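Local atomic coordinates of hypothetical protein (Pyrococcus furiosus, PDB entry 2FZF), a protein that is of unknown function but belongs to the rubrerythrin family of the ferritin-like clan, whose members commonly carry a di-iron centre inside a four-helix bundle. Residues M27-E32 against K80-P85; F19-L24 against L125-M130. One frame throughout, in Å; residues are numbered along the deposited sequence.

In the fold
Both contacts use the first helix, 21-44, of the four-helix bundle, on consecutive parts of it. Contact 2 sets the start of this helix against segment 125-130 on helix 103-129, a meeting of leucines and a methionine alone. Contact 1, one turn or so further on, lays the loop that follows helix 63-76 along the same helix, with proline, phenylalanine and valine against apolar partners and a lysine on the flank. Their centres lie about 13 Å (contact 1) and 16 Å (contact 2) from the centre of the chain, so neither is deep core. Contact 1 is nested inside the loop that contact 2 closes, and the two meet where Pro85 CD packs 3.5 Å from Glu23 O.

Contact 1 of 2, residues M27-E32 against K80-P85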
loop_
_atom_site.group_PDB
_atom_site.type_symbol
_atom_site.label_atom_id
_atom_site.label_comp_id
_atom_site.label_asym_id
_atom_site.label_seq_id
_atom_site.Cartn_x
_atom_site.Cartn_y
_atom_site.Cartn_z
ATOM N N MET A 27 -17.516 9.947 12.772
ATOM C CA MET A 27 -17.572 8.595 12.235
ATOM C C MET A 27 -16.167 8.142 11.882
ATOM O O MET A 27 -15.759 7.033 12.237
ATOM C CB MET A 27 -18.453 8.561 10.981
ATOM C CG MET A 27 -19.948 8.595 11.270
ATOM S SD MET A 27 -21.029 8.319 9.814
ATOM C CE MET A 27 -20.170 6.963 9.034
ATOM N N ALA A 28 -15.443 9.015 11.179
ATOM C CA ALA A 28 -14.062 8.759 10.753
ATOM C C ALA A 28 -13.194 8.393 11.947
ATOM O O ALA A 28 -12.535 7.361 11.952
ATOM C CB ALA A 28 -13.499 9.984 10.067
ATOM N N ILE A 29 -13.211 9.256 12.957
ATOM C CA ILE A 29 -12.452 9.020 14.166
ATOM C C ILE A 29 -12.830 7.655 14.737
ATOM O O ILE A 29 -11.961 6.842 15.064
ATOM C CB ILE A 29 -12.748 10.086 15.235
ATOM C CG1 ILE A 29 -12.386 11.481 14.707
ATOM C CG2 ILE A 29 -11.981 9.767 16.500
ATOM C CD1 ILE A 29 -12.703 12.609 15.669
ATOM N N LYS A 30 -14.132 7.408 14.843
ATOM C CA LYS A 30 -14.638 6.163 15.384
ATOM C C LYS A 30 -14.114 4.989 14.592
ATOM O O LYS A 30 -13.714 3.974 15.158
ATOM C CB LYS A 30 -16.173 6.162 15.359
ATOM C CG LYS A 30 -16.846 5.110 16.232
ATOM C CD LYS A 30 -18.338 5.421 16.431
ATOM C CE LYS A 30 -19.006 4.472 17.466
ATOM N NZ LYS A 30 -20.399 4.900 17.861
ATOM N N ALA A 31 -14.113 5.119 13.271
ATOM C CA ALA A 31 -13.647 4.024 12.413
ATOM C C ALA A 31 -12.170 3.749 12.628
ATOM O O ALA A 31 -11.744 2.594 12.726
ATOM C CB ALA A 31 -13.908 4.354 10.955
ATOM N N GLU A 32 -11.394 4.819 12.703
ATOM C CA GLU A 32 -9.972 4.686 12.894
ATOM C C GLU A 32 -9.636 4.123 14.270
ATOM O O GLU A 32 -8.627 3.449 14.454
ATOM C CB GLU A 32 -9.302 6.037 12.702
ATOM C CG GLU A 32 -8.185 5.988 11.676
ATOM C CD GLU A 32 -8.676 5.909 10.240
ATOM O OE1 GLU A 32 -7.860 5.531 9.361
ATOM O OE2 GLU A 32 -9.857 6.231 9.984
ATOM N N LYS A 80 -15.683 22.714 20.523
ATOM C CA LYS A 80 -16.728 21.687 20.525
ATOM C C LYS A 80 -16.193 20.263 20.589
ATOM O O LYS A 80 -15.338 19.872 19.796
ATOM C CB LYS A 80 -17.635 21.840 19.291
ATOM C CG LYS A 80 -19.045 22.305 19.628
ATOM C CD LYS A 80 -19.755 21.264 20.514
ATOM C CE LYS A 80 -20.645 21.897 21.607
ATOM N NZ LYS A 80 -19.875 22.576 22.708
ATOM N N GLU A 81 -16.708 19.490 21.538
ATOM C CA GLU A 81 -16.278 18.109 21.709
ATOM C C GLU A 81 -16.769 17.237 20.579
ATOM O O GLU A 81 -17.829 17.483 20.003
ATOM C CB GLU A 81 -16.785 17.552 23.037
ATOM C CG GLU A 81 -16.133 18.203 24.232
ATOM C CD GLU A 81 -14.629 17.980 24.267
ATOM O OE1 GLU A 81 -14.195 16.858 24.627
ATOM O OE2 GLU A 81 -13.887 18.921 23.914
ATOM N N VAL A 82 -15.995 16.204 20.274
ATOM C CA VAL A 82 -16.349 15.288 19.203
ATOM C C VAL A 82 -17.639 14.553 19.531
ATOM O O VAL A 82 -17.873 14.151 20.671
ATOM C CB VAL A 82 -15.230 14.246 18.963
ATOM C CG1 VAL A 82 -15.620 13.319 17.815
ATOM C CG2 VAL A 82 -13.919 14.953 18.663
ATOM N N VAL A 83 -18.478 14.387 18.520
ATOM C CA VAL A 83 -19.736 13.677 18.688
ATOM C C VAL A 83 -19.778 12.455 17.760
ATOM O O VAL A 83 -19.550 12.568 16.557
ATOM C CB VAL A 83 -20.943 14.603 18.382
ATOM C CG1 VAL A 83 -20.726 15.350 17.056
ATOM C CG2 VAL A 83 -22.224 13.773 18.331
ATOM N N PHE A 84 -20.063 11.288 18.321
ATOM C CA PHE A 84 -20.127 10.077 17.517
ATOM C C PHE A 84 -21.561 9.625 17.251
ATOM O O PHE A 84 -22.299 9.265 18.180
ATOM C CB PHE A 84 -19.359 8.934 18.196
ATOM C CG PHE A 84 -17.920 9.255 18.472
ATOM C CD1 PHE A 84 -17.517 9.661 19.738
ATOM C CD2 PHE A 84 -16.975 9.219 17.444
ATOM C CE1 PHE A 84 -16.203 10.023 19.978
ATOM C CE2 PHE A 84 -15.657 9.581 17.674
ATOM C CZ PHE A 84 -15.268 9.987 18.940
ATOM N N PRO A 85 -21.984 9.652 15.977
ATOM C CA PRO A 85 -23.341 9.221 15.641
ATOM C C PRO A 85 -23.478 7.699 15.808
ATOM O O PRO A 85 -22.490 6.973 15.708
ATOM C CB PRO A 85 -23.496 9.684 14.190
ATOM C CG PRO A 85 -22.100 9.659 13.667
ATOM C CD PRO A 85 -21.302 10.225 14.804
#
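Met27 and Phe84 bring the two backbones nearest, with their CA atoms 6.1 Å apart, where the extended but strandless segment 80-85 runs past residues 27-32 of helix 21-44. In the ferritin-like four-helix bundle this is the long crossover between the second and third helices lying against the first. Phe84 is the broad piece of the contact. Its ring is met at the edge, near its plane, by CB of Ile29, which lies 3.8 Å from CE2, and the two side chains cross at about a right angle. A branched isoleucine suits the place because both branches are used: the CG2 methyl joins CB at CE2 of the ring, while CG1 carries CD1 anti to CA (chi2 177°), and this longer branch reaches Val82 tip to tip, Ile29 CD1 to Val82 CG1 at 3.7 Å. That same CG1 of Val82 sits 3.5 Å above the plane of the Phe84 ring, offset toward its rim, so the valine serves both neighbours. Met27 points its CB away from the loop, yet its CG packs against CG of the Pro85 ring at 3.4 Å, the two side chains crossing at about a right angle. Beyond this pair Met27 also touches Phe123 of helix 103-129. With an alanine in place of Phe84, CB of Ile29 and the methylenes of Lys30 would probably face a gap, and Val82 would lose the flat surface beneath its methyl. Lys30 is well chosen for the partly exposed flank, since its stem is apolar and its end charged. Its CG lies opposite the backbone N (chi1 -164°), and the extended chain passes the ring, Lys30 CB to Phe84 CD2 at 3.8 Å, until Lys30 NZ stands 3.6 Å from Pro85 O.

Contact 2 of 2, residues F19-L24 against L125-M130; sequences FSLEEL and LKLEEM
Leu21 and Leu24, at the start of helix 21-44, meet Leu127 and Met130 of segment 125-130; the backbones are nearest at Leu21 and Met130, 7.7 Å between CA atoms. Ser20 is the N-cap of the first helix and forms a capping box with Glu23. The serine OG accepts from Glu23 N at 3.3 Å, and Ser20 N returns a fairly straight bond (162°) to Glu23 OE2, which it meets on the anti side of the carboxylate. A short hydroxyl and a longer acid thus give the N-H groups of Glu23 and Ser20 side-chain acceptors where the helix begins. Leu21 follows, its CD2 lying 4.4 Å from Leu127 CG in loose apolar packing. Leu24, one turn on, is the closer partner. Its CG stands beside the backbone N (chi1 -70°), and CD1 comes within 3.5 Å of Leu127 CD1 as the two leucines slide past each other in opposite directions. The same methyl is 4.2 Å from Met130 SD, the methionine chain crossing it at about a right angle. Around this apolar seam, Phe77 covers Leu21 from the loop after helix 63-76, and Met140 of helix 134-164 packs on Leu127.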
loop_
_atom_site.group_PDB
_atom_site.type_symbol
_atom_site.label_atom_id
_atom_site.label_comp_id
_atom_site.label_asym_id
_atom_site.label_seq_id
_atom_site.Cartn_x
_atom_site.Cartn_y
_atom_site.Cartn_z
ATOM N N PHE A 19 -25.616 12.912 6.825
ATOM C CA PHE A 19 -24.894 13.431 7.994
ATOM C C PHE A 19 -24.105 14.698 7.710
ATOM O O PHE A 19 -23.790 15.007 6.563
ATOM C CB PHE A 19 -23.925 12.380 8.554
ATOM C CG PHE A 19 -24.557 11.042 8.802
ATOM C CD1 PHE A 19 -24.808 10.174 7.748
ATOM C CD2 PHE A 19 -24.932 10.663 10.087
ATOM C CE1 PHE A 19 -25.427 8.948 7.967
ATOM C CE2 PHE A 19 -25.553 9.438 10.324
ATOM C CZ PHE A 19 -25.801 8.580 9.265
ATOM N N SER A 20 -23.786 15.423 8.781
ATOM C CA SER A 20 -23.029 16.669 8.703
ATOM C C SER A 20 -21.531 16.418 8.617
ATOM O O SER A 20 -21.070 15.282 8.705
ATOM C CB SER A 20 -23.313 17.530 9.928
ATOM O OG SER A 20 -23.129 16.780 11.110
ATOM N N LEU A 21 -20.762 17.485 8.455
ATOM C CA LEU A 21 -19.327 17.330 8.352
ATOM C C LEU A 21 -18.746 16.867 9.683
ATOM O O LEU A 21 -17.850 16.016 9.714
ATOM C CB LEU A 21 -18.685 18.641 7.893
ATOM C CG LEU A 21 -17.176 18.609 7.591
ATOM C CD1 LEU A 21 -16.408 18.840 8.875
ATOM C CD2 LEU A 21 -16.772 17.283 6.936
ATOM N N GLU A 22 -19.275 17.404 10.780
ATOM C CA GLU A 22 -18.801 17.030 12.109
ATOM C C GLU A 22 -19.211 15.598 12.460
ATOM O O GLU A 22 -18.441 14.848 13.064
ATOM C CB GLU A 22 -19.338 18.018 13.153
ATOM C CG GLU A 22 -20.721 18.556 12.829
ATOM C CD GLU A 22 -20.730 20.045 12.520
ATOM O OE1 GLU A 22 -20.520 20.852 13.458
ATOM O OE2 GLU A 22 -20.943 20.414 11.341
ATOM N N GLU A 23 -20.422 15.220 12.067
ATOM C CA GLU A 23 -20.925 13.878 12.332
ATOM C C GLU A 23 -20.066 12.884 11.583
ATOM O O GLU A 23 -19.688 11.833 12.110
ATOM C CB GLU A 23 -22.374 13.754 11.871
ATOM C CG GLU A 23 -23.380 14.185 12.920
ATOM C CD GLU A 23 -24.817 13.992 12.469
ATOM O OE1 GLU A 23 -25.689 13.842 13.350
ATOM O OE2 GLU A 23 -25.068 13.999 11.243
ATOM N N LEU A 24 -19.765 13.229 10.340
ATOM C CA LEU A 24 -18.934 12.382 9.519
ATOM C C LEU A 24 -17.553 12.305 10.164
ATOM O O LEU A 24 -17.053 11.214 10.433
ATOM C CB LEU A 24 -18.856 12.932 8.087
ATOM C CG LEU A 24 -20.161 12.828 7.275
ATOM C CD1 LEU A 24 -19.947 13.381 5.875
ATOM C CD2 LEU A 24 -20.614 11.376 7.206
ATOM N N LEU A 125 -12.272 10.204 0.194
ATOM C CA LEU A 125 -12.274 10.779 -1.150
ATOM C C LEU A 125 -13.445 11.738 -1.240
ATOM O O LEU A 125 -13.332 12.823 -1.811
ATOM C CB LEU A 125 -12.453 9.683 -2.197
ATOM C CG LEU A 125 -11.168 9.245 -2.899
ATOM C CD1 LEU A 125 -11.450 8.077 -3.841
ATOM C CD2 LEU A 125 -10.594 10.441 -3.649
ATOM N N LYS A 126 -14.575 11.319 -0.672
ATOM C CA LYS A 126 -15.773 12.136 -0.675
ATOM C C LYS A 126 -15.606 13.295 0.296
ATOM O O LYS A 126 -15.840 14.450 -0.058
ATOM C CB LYS A 126 -17.009 11.313 -0.293
ATOM C CG LYS A 126 -18.276 12.169 -0.071
ATOM C CD LYS A 126 -18.577 13.134 -1.247
ATOM C CE LYS A 126 -19.615 14.205 -0.871
ATOM N NZ LYS A 126 -20.921 13.625 -0.422
ATOM N N LEU A 127 -15.194 12.980 1.520
ATOM C CA LEU A 127 -14.997 13.993 2.549
ATOM C C LEU A 127 -14.067 15.066 2.012
ATOM O O LEU A 127 -14.143 16.232 2.405
ATOM C CB LEU A 127 -14.399 13.357 3.804
ATOM C CG LEU A 127 -15.080 13.680 5.136
ATOM C CD1 LEU A 127 -16.547 13.296 5.069
ATOM C CD2 LEU A 127 -14.394 12.930 6.261
ATOM N N GLU A 128 -13.187 14.666 1.101
ATOM C CA GLU A 128 -12.251 15.606 0.504
ATOM C C GLU A 128 -12.981 16.676 -0.283
ATOM O O GLU A 128 -12.619 17.855 -0.241
ATOM C CB GLU A 128 -11.296 14.890 -0.438
ATOM C CG GLU A 128 -10.531 15.862 -1.309
ATOM C CD GLU A 128 -9.582 15.175 -2.243
ATOM O OE1 GLU A 128 -10.020 14.241 -2.953
ATOM O OE2 GLU A 128 -8.400 15.574 -2.269
ATOM N N GLU A 129 -13.997 16.248 -1.023
ATOM C CA GLU A 129 -14.784 17.158 -1.833
ATOM C C GLU A 129 -15.853 17.853 -1.000
ATOM O O GLU A 129 -16.203 18.999 -1.284
ATOM C CB GLU A 129 -15.435 16.399 -2.989
ATOM C CG GLU A 129 -14.458 15.584 -3.850
ATOM C CD GLU A 129 -13.346 16.422 -4.491
ATOM O OE1 GLU A 129 -12.582 15.857 -5.312
ATOM O OE2 GLU A 129 -13.227 17.632 -4.177
ATOM N N MET A 130 -16.355 17.159 0.027
ATOM C CA MET A 130 -17.398 17.679 0.918
ATOM C C MET A 130 -16.820 18.688 1.932
ATOM O O MET A 130 -17.471 19.040 2.916
ATOM C CB MET A 130 -18.117 16.491 1.621
ATOM C CG MET A 130 -19.500 16.793 2.256
ATOM S SD MET A 130 -20.726 15.429 2.320
ATOM C CE MET A 130 -21.706 15.781 0.888
#